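Local structure of putative nucleolar GTP-binding protein 1 (Plasmodium falciparum, 2QU8) at residues T31-G36 against G110-I115; L66-F71 against Q79-P84; S144-F149 against I197-L202. The protein binds GDP and is probably a nucleolar GTPase of the NOG1 family, though its function has not been established. One frame throughout, in Å; residues are numbered along the deposited sequence.

Contact 1 of 3, residues T31-G36 against G110-I115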
ATOM      1  N   THR A  31      -0.094   9.333  -4.441  1.00 26.33           N
ATOM      2  CA  THR A  31      -0.756   8.061  -4.691  1.00 25.21           C
ATOM      3  C   THR A  31      -0.691   7.108  -3.505  1.00 24.73           C
ATOM      4  O   THR A  31       0.360   6.943  -2.880  1.00 24.69           O
ATOM      5  CB  THR A  31      -0.115   7.346  -5.923  1.00 25.33           C
ATOM      6  OG1 THR A  31      -0.169   8.202  -7.068  1.00 24.78           O
ATOM      7  CG2 THR A  31      -0.822   6.017  -6.244  1.00 24.95           C
ATOM      8  N   ILE A  32      -1.812   6.461  -3.212  1.00 23.82           N
ATOM      9  CA  ILE A  32      -1.781   5.253  -2.394  1.00 23.24           C
ATOM     10  C   ILE A  32      -1.752   4.030  -3.330  1.00 22.80           C
ATOM     11  O   ILE A  32      -2.629   3.853  -4.175  1.00 23.00           O
ATOM     12  CB  ILE A  32      -2.965   5.185  -1.397  1.00 23.37           C
ATOM     13  CG1 ILE A  32      -2.933   6.388  -0.437  1.00 23.06           C
ATOM     14  CG2 ILE A  32      -2.918   3.902  -0.590  1.00 23.33           C
ATOM     15  CD1 ILE A  32      -4.236   6.570   0.320  1.00 21.07           C
ATOM     16  N   ILE A  33      -0.720   3.213  -3.189  1.00 22.45           N
ATOM     17  CA  ILE A  33      -0.592   1.991  -3.975  1.00 22.53           C
ATOM     18  C   ILE A  33      -1.101   0.836  -3.138  1.00 22.19           C
ATOM     19  O   ILE A  33      -0.503   0.502  -2.117  1.00 22.43           O
ATOM     20  CB  ILE A  33       0.881   1.744  -4.389  1.00 22.63           C
ATOM     21  CG1 ILE A  33       1.393   2.933  -5.210  1.00 22.96           C
ATOM     22  CG2 ILE A  33       1.021   0.399  -5.157  1.00 22.59           C
ATOM     23  CD1 ILE A  33       2.920   3.105  -5.190  1.00 24.57           C
ATOM     24  N   LEU A  34      -2.213   0.238  -3.555  1.00 22.60           N
ATOM     25  CA  LEU A  34      -2.769  -0.887  -2.814  1.00 22.75           C
ATOM     26  C   LEU A  34      -2.084  -2.199  -3.164  1.00 22.75           C
ATOM     27  O   LEU A  34      -1.845  -2.500  -4.340  1.00 22.60           O
ATOM     28  CB  LEU A  34      -4.279  -1.007  -3.023  1.00 22.57           C
ATOM     29  CG  LEU A  34      -5.146   0.040  -2.320  1.00 22.53           C
ATOM     30  CD1 LEU A  34      -6.526   0.053  -2.965  1.00 22.00           C
ATOM     31  CD2 LEU A  34      -5.233  -0.238  -0.816  1.00 21.55           C
ATOM     32  N   SER A  35      -1.802  -2.982  -2.126  1.00 22.72           N
ATOM     33  CA  SER A  35      -1.186  -4.297  -2.272  1.00 23.29           C
ATOM     34  C   SER A  35      -1.719  -5.238  -1.189  1.00 23.07           C
ATOM     35  O   SER A  35      -2.249  -4.791  -0.173  1.00 23.28           O
ATOM     36  CB  SER A  35       0.338  -4.159  -2.201  1.00 23.55           C
ATOM     37  OG  SER A  35       0.987  -5.413  -2.344  1.00 25.87           O
ATOM     38  N   GLY A  36      -1.584  -6.541  -1.409  1.00 23.10           N
ATOM     39  CA  GLY A  36      -2.156  -7.535  -0.515  1.00 22.96           C
ATOM     40  C   GLY A  36      -2.768  -8.684  -1.288  1.00 22.86           C
ATOM     41  O   GLY A  36      -3.080  -8.541  -2.474  1.00 23.12           O
ATOM     42  N   GLY A 110       4.267   7.669  -4.476  1.00 31.21           N
ATOM     43  CA  GLY A 110       3.304   6.935  -3.652  1.00 30.37           C
ATOM     44  C   GLY A 110       3.741   6.354  -2.317  1.00 30.00           C
ATOM     45  O   GLY A 110       4.938   6.212  -2.032  1.00 29.96           O
ATOM     46  N   VAL A 111       2.740   6.033  -1.500  1.00 28.74           N
ATOM     47  CA  VAL A 111       2.907   5.277  -0.268  1.00 28.16           C
ATOM     48  C   VAL A 111       2.182   3.941  -0.484  1.00 27.58           C
ATOM     49  O   VAL A 111       1.147   3.906  -1.143  1.00 27.41           O
ATOM     50  CB  VAL A 111       2.311   6.050   0.947  1.00 27.90           C
ATOM     51  CG1 VAL A 111       0.833   6.373   0.734  1.00 28.42           C
ATOM     52  CG2 VAL A 111       2.495   5.283   2.239  1.00 28.64           C
ATOM     53  N   ILE A 112       2.728   2.851   0.044  1.00 26.92           N
ATOM     54  CA  ILE A 112       2.094   1.534  -0.117  1.00 26.64           C
ATOM     55  C   ILE A 112       1.094   1.310   0.996  1.00 25.95           C
ATOM     56  O   ILE A 112       1.391   1.568   2.163  1.00 26.40           O
ATOM     57  CB  ILE A 112       3.120   0.364  -0.067  1.00 26.68           C
ATOM     58  CG1 ILE A 112       4.375   0.682  -0.886  1.00 26.95           C
ATOM     59  CG2 ILE A 112       2.471  -0.985  -0.501  1.00 27.02           C
ATOM     60  CD1 ILE A 112       4.135   0.945  -2.374  1.00 27.38           C
ATOM     61  N   LEU A 113      -0.103   0.859   0.639  1.00 24.77           N
ATOM     62  CA  LEU A 113      -1.006   0.305   1.634  1.00 23.83           C
ATOM     63  C   LEU A 113      -1.109  -1.194   1.368  1.00 23.55           C
ATOM     64  O   LEU A 113      -1.775  -1.614   0.421  1.00 23.19           O
ATOM     65  CB  LEU A 113      -2.384   0.980   1.598  1.00 23.67           C
ATOM     66  CG  LEU A 113      -3.478   0.452   2.545  1.00 23.39           C
ATOM     67  CD1 LEU A 113      -3.022   0.349   4.006  1.00 22.34           C
ATOM     68  CD2 LEU A 113      -4.716   1.324   2.446  1.00 23.70           C
ATOM     69  N   PHE A 114      -0.417  -1.977   2.194  1.00 23.21           N
ATOM     70  CA  PHE A 114      -0.462  -3.435   2.138  1.00 22.94           C
ATOM     71  C   PHE A 114      -1.484  -3.931   3.144  1.00 23.09           C
ATOM     72  O   PHE A 114      -1.318  -3.770   4.361  1.00 22.89           O
ATOM     73  CB  PHE A 114       0.916  -4.085   2.392  1.00 22.75           C
ATOM     74  CG  PHE A 114       0.934  -5.578   2.144  1.00 22.43           C
ATOM     75  CD1 PHE A 114       1.296  -6.088   0.897  1.00 23.67           C
ATOM     76  CD2 PHE A 114       0.554  -6.471   3.143  1.00 23.16           C
ATOM     77  CE1 PHE A 114       1.296  -7.467   0.659  1.00 22.83           C
ATOM     78  CE2 PHE A 114       0.547  -7.850   2.914  1.00 23.52           C
ATOM     79  CZ  PHE A 114       0.921  -8.345   1.673  1.00 23.23           C
ATOM     80  N   ILE A 115      -2.543  -4.540   2.623  1.00 22.67           N
ATOM     81  CA  ILE A 115      -3.648  -4.976   3.446  1.00 22.86           C
ATOM     82  C   ILE A 115      -3.544  -6.461   3.776  1.00 23.40           C
ATOM     83  O   ILE A 115      -3.371  -7.300   2.884  1.00 22.94           O
ATOM     84  CB  ILE A 115      -5.016  -4.657   2.796  1.00 22.67           C
ATOM     85  CG1 ILE A 115      -5.130  -3.144   2.524  1.00 22.29           C
ATOM     86  CG2 ILE A 115      -6.161  -5.176   3.685  1.00 22.71           C
ATOM     87  CD1 ILE A 115      -6.449  -2.684   1.913  1.00 23.14           C
TER

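Contact 2 of 3, residues L66-F71 against Q79-P84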
ATOM      1  N   LEU A  66      -6.496  -2.463 -14.457  1.00 40.07           N
ATOM      2  CA  LEU A  66      -5.885  -1.580 -13.477  1.00 38.95           C
ATOM      3  C   LEU A  66      -6.931  -0.556 -13.047  1.00 38.00           C
ATOM      4  O   LEU A  66      -7.698  -0.066 -13.870  1.00 38.20           O
ATOM      5  CB  LEU A  66      -4.642  -0.919 -14.091  1.00 39.22           C
ATOM      6  CG  LEU A  66      -3.864   0.204 -13.405  1.00 39.60           C
ATOM      7  CD1 LEU A  66      -2.367  -0.012 -13.570  1.00 39.62           C
ATOM      8  CD2 LEU A  66      -4.277   1.552 -13.962  1.00 40.01           C
ATOM      9  N   TYR A  67      -6.976  -0.248 -11.757  1.00 36.63           N
ATOM     10  CA  TYR A  67      -7.991   0.653 -11.221  1.00 35.41           C
ATOM     11  C   TYR A  67      -7.354   1.867 -10.569  1.00 34.50           C
ATOM     12  O   TYR A  67      -6.426   1.728  -9.766  1.00 33.80           O
ATOM     13  CB  TYR A  67      -8.870  -0.085 -10.211  1.00 35.81           C
ATOM     14  CG  TYR A  67      -9.626  -1.234 -10.814  1.00 36.24           C
ATOM     15  CD1 TYR A  67     -10.906  -1.049 -11.325  1.00 36.26           C
ATOM     16  CD2 TYR A  67      -9.054  -2.505 -10.899  1.00 35.83           C
ATOM     17  CE1 TYR A  67     -11.607  -2.100 -11.893  1.00 36.69           C
ATOM     18  CE2 TYR A  67      -9.748  -3.565 -11.471  1.00 36.62           C
ATOM     19  CZ  TYR A  67     -11.023  -3.348 -11.965  1.00 36.86           C
ATOM     20  OH  TYR A  67     -11.730  -4.379 -12.532  1.00 38.04           O
ATOM     21  N   VAL A  68      -7.837   3.051 -10.940  1.00 33.27           N
ATOM     22  CA  VAL A  68      -7.363   4.301 -10.348  1.00 32.44           C
ATOM     23  C   VAL A  68      -8.531   5.076  -9.746  1.00 32.10           C
ATOM     24  O   VAL A  68      -9.339   5.659 -10.469  1.00 31.60           O
ATOM     25  CB  VAL A  68      -6.618   5.218 -11.351  1.00 32.15           C
ATOM     26  CG1 VAL A  68      -5.966   6.385 -10.604  1.00 32.54           C
ATOM     27  CG2 VAL A  68      -5.565   4.454 -12.131  1.00 32.34           C
ATOM     28  N   GLY A  69      -8.612   5.060  -8.422  1.00 31.71           N
ATOM     29  CA  GLY A  69      -9.578   5.876  -7.693  1.00 32.33           C
ATOM     30  C   GLY A  69      -8.998   7.256  -7.439  1.00 32.62           C
ATOM     31  O   GLY A  69      -7.779   7.418  -7.417  1.00 32.45           O
ATOM     32  N   HIS A  70      -9.871   8.243  -7.256  1.00 33.11           N
ATOM     33  CA  HIS A  70      -9.468   9.622  -6.991  1.00 34.03           C
ATOM     34  C   HIS A  70     -10.180  10.175  -5.765  1.00 34.76           C
ATOM     35  O   HIS A  70     -11.370   9.908  -5.551  1.00 34.78           O
ATOM     36  CB  HIS A  70      -9.776  10.509  -8.204  1.00 34.29           C
ATOM     37  CG  HIS A  70      -9.144  10.031  -9.474  1.00 34.70           C
ATOM     38  ND1 HIS A  70      -7.867  10.392  -9.853  1.00 35.58           N
ATOM     39  CD2 HIS A  70      -9.601   9.200 -10.441  1.00 35.13           C
ATOM     40  CE1 HIS A  70      -7.571   9.813 -11.002  1.00 35.86           C
ATOM     41  NE2 HIS A  70      -8.605   9.083 -11.380  1.00 35.40           N
ATOM     42  N   PHE A  71      -9.453  10.943  -4.960  1.00 35.54           N
ATOM     43  CA  PHE A  71     -10.047  11.644  -3.824  1.00 36.58           C
ATOM     44  C   PHE A  71      -9.225  12.860  -3.411  1.00 37.70           C
ATOM     45  O   PHE A  71      -8.035  12.953  -3.717  1.00 37.39           O
ATOM     46  CB  PHE A  71     -10.266  10.700  -2.627  1.00 36.13           C
ATOM     47  CG  PHE A  71      -8.992  10.160  -2.023  1.00 35.87           C
ATOM     48  CD1 PHE A  71      -8.391  10.799  -0.941  1.00 34.98           C
ATOM     49  CD2 PHE A  71      -8.401   9.005  -2.527  1.00 35.43           C
ATOM     50  CE1 PHE A  71      -7.214  10.303  -0.382  1.00 35.58           C
ATOM     51  CE2 PHE A  71      -7.224   8.501  -1.974  1.00 34.94           C
ATOM     52  CZ  PHE A  71      -6.633   9.149  -0.895  1.00 35.53           C
ATOM     53  N   GLN A  79      -4.619   9.996  -5.820  1.00 29.98           N
ATOM     54  CA  GLN A  79      -5.116   8.804  -6.485  1.00 28.99           C
ATOM     55  C   GLN A  79      -4.831   7.565  -5.641  1.00 27.83           C
ATOM     56  O   GLN A  79      -3.929   7.556  -4.809  1.00 27.40           O
ATOM     57  CB  GLN A  79      -4.561   8.675  -7.900  1.00 29.28           C
ATOM     58  CG  GLN A  79      -3.047   8.638  -7.999  1.00 31.17           C
ATOM     59  CD  GLN A  79      -2.544   8.910  -9.409  1.00 32.43           C
ATOM     60  OE1 GLN A  79      -3.304   9.332 -10.282  1.00 33.17           O
ATOM     61  NE2 GLN A  79      -1.256   8.671  -9.635  1.00 31.82           N
ATOM     62  N   ILE A  80      -5.631   6.530  -5.833  1.00 26.72           N
ATOM     63  CA  ILE A  80      -5.398   5.273  -5.160  1.00 25.85           C
ATOM     64  C   ILE A  80      -5.519   4.151  -6.194  1.00 25.76           C
ATOM     65  O   ILE A  80      -6.528   4.042  -6.888  1.00 26.09           O
ATOM     66  CB  ILE A  80      -6.310   5.101  -3.900  1.00 25.86           C
ATOM     67  CG1 ILE A  80      -6.063   3.747  -3.224  1.00 25.04           C
ATOM     68  CG2 ILE A  80      -7.813   5.393  -4.228  1.00 25.17           C
ATOM     69  CD1 ILE A  80      -6.597   3.650  -1.798  1.00 25.30           C
ATOM     70  N   ILE A  81      -4.462   3.356  -6.316  1.00 25.26           N
ATOM     71  CA  ILE A  81      -4.344   2.379  -7.394  1.00 25.49           C
ATOM     72  C   ILE A  81      -4.428   0.945  -6.882  1.00 25.39           C
ATOM     73  O   ILE A  81      -3.797   0.583  -5.881  1.00 25.14           O
ATOM     74  CB  ILE A  81      -3.047   2.602  -8.219  1.00 25.69           C
ATOM     75  CG1 ILE A  81      -3.026   4.032  -8.780  1.00 25.85           C
ATOM     76  CG2 ILE A  81      -2.948   1.602  -9.375  1.00 26.66           C
ATOM     77  CD1 ILE A  81      -1.704   4.443  -9.376  1.00 28.33           C
ATOM     78  N   ASP A  82      -5.215   0.139  -7.586  1.00 24.85           N
ATOM     79  CA  ASP A  82      -5.389  -1.271  -7.283  1.00 25.06           C
ATOM     80  C   ASP A  82      -5.037  -2.029  -8.564  1.00 25.20           C
ATOM     81  O   ASP A  82      -5.577  -1.737  -9.632  1.00 24.81           O
ATOM     82  CB  ASP A  82      -6.850  -1.545  -6.846  1.00 24.79           C
ATOM     83  CG  ASP A  82      -7.087  -2.995  -6.401  1.00 24.84           C
ATOM     84  OD1 ASP A  82      -6.174  -3.619  -5.828  1.00 22.67           O
ATOM     85  OD2 ASP A  82      -8.209  -3.514  -6.604  1.00 25.34           O
ATOM     86  N   THR A  83      -4.109  -2.973  -8.459  1.00 25.83           N
ATOM     87  CA  THR A  83      -3.681  -3.765  -9.614  1.00 27.35           C
ATOM     88  C   THR A  83      -3.836  -5.251  -9.338  1.00 27.27           C
ATOM     89  O   THR A  83      -2.847  -5.936  -9.088  1.00 27.88           O
ATOM     90  CB  THR A  83      -2.211  -3.471 -10.012  1.00 27.17           C
ATOM     91  OG1 THR A  83      -1.368  -3.596  -8.862  1.00 29.01           O
ATOM     92  CG2 THR A  83      -2.080  -2.081 -10.548  1.00 28.39           C
ATOM     93  N   PRO A  84      -5.083  -5.758  -9.362  1.00 27.61           N
ATOM     94  CA  PRO A  84      -5.249  -7.186  -9.086  1.00 27.90           C
ATOM     95  C   PRO A  84      -4.489  -8.018 -10.127  1.00 28.30           C
ATOM     96  O   PRO A  84      -4.468  -7.664 -11.312  1.00 28.65           O
ATOM     97  CB  PRO A  84      -6.768  -7.403  -9.173  1.00 27.68           C
ATOM     98  CG  PRO A  84      -7.309  -6.210  -9.881  1.00 27.77           C
ATOM     99  CD  PRO A  84      -6.361  -5.081  -9.630  1.00 27.35           C
TER

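Contact 3 of 3, residues S144-F149 against I197-L202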
ATOM      1  N   SER A 144       7.502   4.690   1.989  1.00 40.54           N
ATOM      2  CA  SER A 144       6.697   4.442   3.172  1.00 39.31           C
ATOM      3  C   SER A 144       5.639   3.372   2.919  1.00 37.90           C
ATOM      4  O   SER A 144       5.180   3.190   1.791  1.00 37.47           O
ATOM      5  CB  SER A 144       6.033   5.729   3.635  1.00 39.61           C
ATOM      6  OG  SER A 144       6.871   6.399   4.553  1.00 41.57           O
ATOM      7  N   ILE A 145       5.271   2.666   3.985  1.00 36.55           N
ATOM      8  CA  ILE A 145       4.278   1.597   3.927  1.00 34.83           C
ATOM      9  C   ILE A 145       3.330   1.712   5.105  1.00 34.21           C
ATOM     10  O   ILE A 145       3.761   1.916   6.243  1.00 34.45           O
ATOM     11  CB  ILE A 145       4.949   0.182   3.946  1.00 35.00           C
ATOM     12  CG1 ILE A 145       5.937   0.024   2.782  1.00 34.34           C
ATOM     13  CG2 ILE A 145       3.881  -0.941   3.937  1.00 33.31           C
ATOM     14  CD1 ILE A 145       6.894  -1.164   2.895  1.00 34.48           C
ATOM     15  N   VAL A 146       2.037   1.601   4.837  1.00 32.90           N
ATOM     16  CA  VAL A 146       1.076   1.360   5.902  1.00 31.96           C
ATOM     17  C   VAL A 146       0.659  -0.108   5.806  1.00 31.50           C
ATOM     18  O   VAL A 146       0.329  -0.590   4.722  1.00 31.02           O
ATOM     19  CB  VAL A 146      -0.157   2.296   5.812  1.00 31.82           C
ATOM     20  CG1 VAL A 146      -1.159   1.988   6.913  1.00 31.14           C
ATOM     21  CG2 VAL A 146       0.273   3.759   5.884  1.00 32.26           C
ATOM     22  N   ILE A 147       0.710  -0.822   6.930  1.00 31.13           N
ATOM     23  CA  ILE A 147       0.160  -2.172   6.986  1.00 30.84           C
ATOM     24  C   ILE A 147      -1.264  -2.043   7.483  1.00 30.68           C
ATOM     25  O   ILE A 147      -1.500  -1.585   8.605  1.00 30.50           O
ATOM     26  CB  ILE A 147       0.950  -3.134   7.929  1.00 31.14           C
ATOM     27  CG1 ILE A 147       2.444  -3.193   7.573  1.00 31.51           C
ATOM     28  CG2 ILE A 147       0.322  -4.530   7.928  1.00 30.58           C
ATOM     29  CD1 ILE A 147       2.781  -3.864   6.262  1.00 32.13           C
ATOM     30  N   GLY A 148      -2.215  -2.418   6.632  1.00 30.11           N
ATOM     31  CA  GLY A 148      -3.617  -2.359   6.998  1.00 29.45           C
ATOM     32  C   GLY A 148      -4.101  -3.706   7.482  1.00 29.24           C
ATOM     33  O   GLY A 148      -3.988  -4.703   6.767  1.00 29.30           O
ATOM     34  N   PHE A 149      -4.616  -3.749   8.704  1.00 28.88           N
ATOM     35  CA  PHE A 149      -5.270  -4.950   9.210  1.00 28.98           C
ATOM     36  C   PHE A 149      -6.764  -4.812   9.007  1.00 28.54           C
ATOM     37  O   PHE A 149      -7.433  -4.047   9.700  1.00 28.64           O
ATOM     38  CB  PHE A 149      -4.902  -5.215  10.670  1.00 29.52           C
ATOM     39  CG  PHE A 149      -3.434  -5.328  10.885  1.00 30.95           C
ATOM     40  CD1 PHE A 149      -2.724  -4.293  11.471  1.00 32.63           C
ATOM     41  CD2 PHE A 149      -2.741  -6.449  10.438  1.00 31.05           C
ATOM     42  CE1 PHE A 149      -1.343  -4.389  11.646  1.00 33.51           C
ATOM     43  CE2 PHE A 149      -1.368  -6.551  10.611  1.00 31.80           C
ATOM     44  CZ  PHE A 149      -0.671  -5.518  11.213  1.00 31.40           C
ATOM     45  N   ILE A 197      -6.065   8.588   6.163  1.00 35.34           N
ATOM     46  CA  ILE A 197      -5.342   9.736   6.735  1.00 35.77           C
ATOM     47  C   ILE A 197      -3.879   9.416   7.080  1.00 35.90           C
ATOM     48  O   ILE A 197      -2.977  10.169   6.716  1.00 35.86           O
ATOM     49  CB  ILE A 197      -6.112  10.331   7.951  1.00 35.91           C
ATOM     50  CG1 ILE A 197      -7.452  10.921   7.474  1.00 36.20           C
ATOM     51  CG2 ILE A 197      -5.278  11.391   8.663  1.00 36.38           C
ATOM     52  CD1 ILE A 197      -8.510  11.087   8.545  1.00 36.99           C
ATOM     53  N   THR A 198      -3.629   8.298   7.760  1.00 36.44           N
ATOM     54  CA  THR A 198      -2.241   7.937   8.099  1.00 36.76           C
ATOM     55  C   THR A 198      -1.360   7.624   6.877  1.00 37.00           C
ATOM     56  O   THR A 198      -0.167   7.940   6.882  1.00 36.80           O
ATOM     57  CB  THR A 198      -2.115   6.858   9.230  1.00 36.84           C
ATOM     58  OG1 THR A 198      -1.175   5.846   8.842  1.00 38.05           O
ATOM     59  CG2 THR A 198      -3.432   6.216   9.543  1.00 36.60           C
ATOM     60  N   ALA A 199      -1.946   7.026   5.836  1.00 37.52           N
ATOM     61  CA  ALA A 199      -1.244   6.834   4.559  1.00 37.70           C
ATOM     62  C   ALA A 199      -0.771   8.169   3.974  1.00 38.04           C
ATOM     63  O   ALA A 199       0.412   8.341   3.675  1.00 38.25           O
ATOM     64  CB  ALA A 199      -2.122   6.085   3.558  1.00 37.61           C
ATOM     65  N   CYS A 200      -1.696   9.110   3.832  1.00 38.62           N
ATOM     66  CA  CYS A 200      -1.393  10.430   3.282  1.00 39.47           C
ATOM     67  C   CYS A 200      -0.265  11.140   4.032  1.00 39.83           C
ATOM     68  O   CYS A 200       0.699  11.583   3.413  1.00 40.06           O
ATOM     69  CB  CYS A 200      -2.654  11.294   3.246  1.00 39.35           C
ATOM     70  SG  CYS A 200      -3.910  10.662   2.104  1.00 40.32           S
ATOM     71  N   GLU A 201      -0.380  11.217   5.356  1.00 40.32           N
ATOM     72  CA  GLU A 201       0.645  11.858   6.183  1.00 40.93           C
ATOM     73  C   GLU A 201       2.002  11.144   6.176  1.00 40.78           C
ATOM     74  O   GLU A 201       3.036  11.805   6.266  1.00 40.48           O
ATOM     75  CB  GLU A 201       0.136  12.100   7.612  1.00 41.25           C
ATOM     76  CG  GLU A 201      -0.125  13.592   7.953  1.00 43.67           C
ATOM     77  CD  GLU A 201      -1.362  14.185   7.270  1.00 46.00           C
ATOM     78  OE1 GLU A 201      -2.440  14.214   7.909  1.00 47.65           O
ATOM     79  OE2 GLU A 201      -1.261  14.626   6.101  1.00 47.01           O
ATOM     80  N   LEU A 202       2.004   9.811   6.053  1.00 40.52           N
ATOM     81  CA  LEU A 202       3.253   9.067   5.862  1.00 40.74           C
ATOM     82  C   LEU A 202       3.935   9.482   4.563  1.00 40.83           C
ATOM     83  O   LEU A 202       5.164   9.564   4.496  1.00 40.16           O
ATOM     84  CB  LEU A 202       3.027   7.551   5.855  1.00 40.70           C
ATOM     85  CG  LEU A 202       3.541   6.671   7.002  1.00 41.70           C
ATOM     86  CD1 LEU A 202       3.644   5.230   6.508  1.00 42.27           C
ATOM     87  CD2 LEU A 202       4.896   7.120   7.564  1.00 41.35           C
TER

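Contact 1 of 3, residues T31-G36 against G110-I115
Strands 31-35 and 110-115 run parallel, their axes 29° apart, and are joined by five backbone hydrogen bonds that pass to and fro from Thr-31 O with Val-111 N to Ser-35 O with Ile-115 N. Ile-32, Leu-34, Val-111 and Leu-113 share one face. There Ile-32 CG2 lies 3.7 Å from Leu-113 CB, and Leu-34 CD2 reaches Leu-113 CD2 at 3.7 Å, each pair side by side and pointing the same way. On the face of Ile-33 and Ile-112 the two isoleucines slant across each other, with their CD1 atoms 3.8 Å apart. Further along, Ser-35 OG stands near the plane of the Phe-114 ring, at its edge, 3.3 Å from CD1. Its chi1 of -180° sets the hydroxyl opposite the backbone N; its hydrogen-bond partner is Leu-87 O. Gly-36 CA sits over one face of the same ring, 4.0 Å from the centroid, in a CH-pi contact. Gly-36 probably belongs to the P-loop, consistent with the nearby GDP. Apolar packing on both faces and a continuous backbone ladder thus anchor Gly-36 of the probable P-loop to buried central strands, the Phe-114 ring packed against its CA.

Contact 2 of 3, residues L66-F71 against Q79-P84
Four backbone hydrogen bonds tie Tyr-67 to Asp-82 and Gly-69 to Ile-80, the two hydrogen-bonded pairs of this antiparallel ladder. All four are close to straight, 157-164° at the hydrogen, and Ile-80 N lies 2.8 Å from Gly-69 O. CA-H...O contacts fill in between them, Ile-81 CA lying 3.2 Å from Tyr-67 O. The strands form the beta hairpin 66-73/76-82, whose second strand is next to 30-35 in the sheet and ends at Asp-82, close to GDP and touching Lys-42 and Ser-43 of the probable P-loop. Tyr-67 and Phe-71 each use a ring edge. Tyr-67 presents its CD2-CE2 side to the Pro-84 ring, CE2 to CG 3.9 Å, with the two side chains crossing at about a right angle. Phe-71 adopts the cramped chi1 of 65°, with CG between its backbone N and carbonyl carbon, which swings the ring back until CE2 is 3.9 Å from Ile-80 CG2. Aliphatic contacts complete the pairing: Leu-66 CD1 lies alongside Thr-83 CG2 at 3.7 Å, and Val-68 CG1 packs on Gln-79 CB at 3.8 Å. The Gln-79 chain runs on extended from there, its NE2 hydrogen-bonded to Thr-31 OG1 and Asn-26 O.

Contact 3 of 3, residues S144-F149 against I197-L202
Ser-144, at the start of the first segment, faces Leu-202, the last residue of segment 197-202. Its CB is 3.8 Å from Leu-202 CD1, while OG lies beside CD2 at 3.7 Å, so that the short serine side chain runs along both leucine methyls. No hydrogen bond joins Ser-144 OG to Leu-202 O, although the two are 3.6 Å apart. Ile-145 turns its side chain away from the helix and packs against Phe-133 of helix 126-137 on the other side of the sheet; what it offers here is its carbonyl, with O 3.3 Å from Leu-202 CD1. Val-146 points back toward the helix and carries most of the remaining contact through one branch. With CG1 anti to the backbone N (chi1 178°), CG2 is set beside that N and meets three helix residues: Ala-199 CA at 3.7 Å, Leu-202 CD1 also at 3.7 Å, and Thr-198 OG1 at 3.9 Å. The valine and leucine side chains slant across each other, and the small Ala-199 lets the helix backbone come close to the methyl. Beyond Val-146 the strand draws away from this part of the helix. Strand and helix run almost antiparallel, at 165°, with their axes 8.6 Å apart, an alpha-on-beta layer of the kind found in P-loop GTPase domains. With no hydrogen bond across it, the contact rests on van der Waals packing, and it buries Thr-198 OG1 against a methyl group with no polar partner in the model.

How the contacts relate
All three contacts involve one mixed sheet, in which the relevant strands follow in the order 66-73, 76-82, 30-35, 110-117 and 145-150. Contact 1 lies at its middle, about 1 Å from the centre of the chain; the centre of contact 2 is about 10 Å away from it and that of contact 3 about 8 Å. Contacts 2 and 3, about 16 Å apart between centres, lie to either side. Along the chain, contact 2 is nested within the loop closed by contact 1, and contact 3 opens afterwards. Backbone bonds such as Leu-34 N to Ile-81 O and Ile-112 O to Val-146 N probably link them, so the GDP-side hairpin and the C-terminal helix 192-222 are joined through the same central strands.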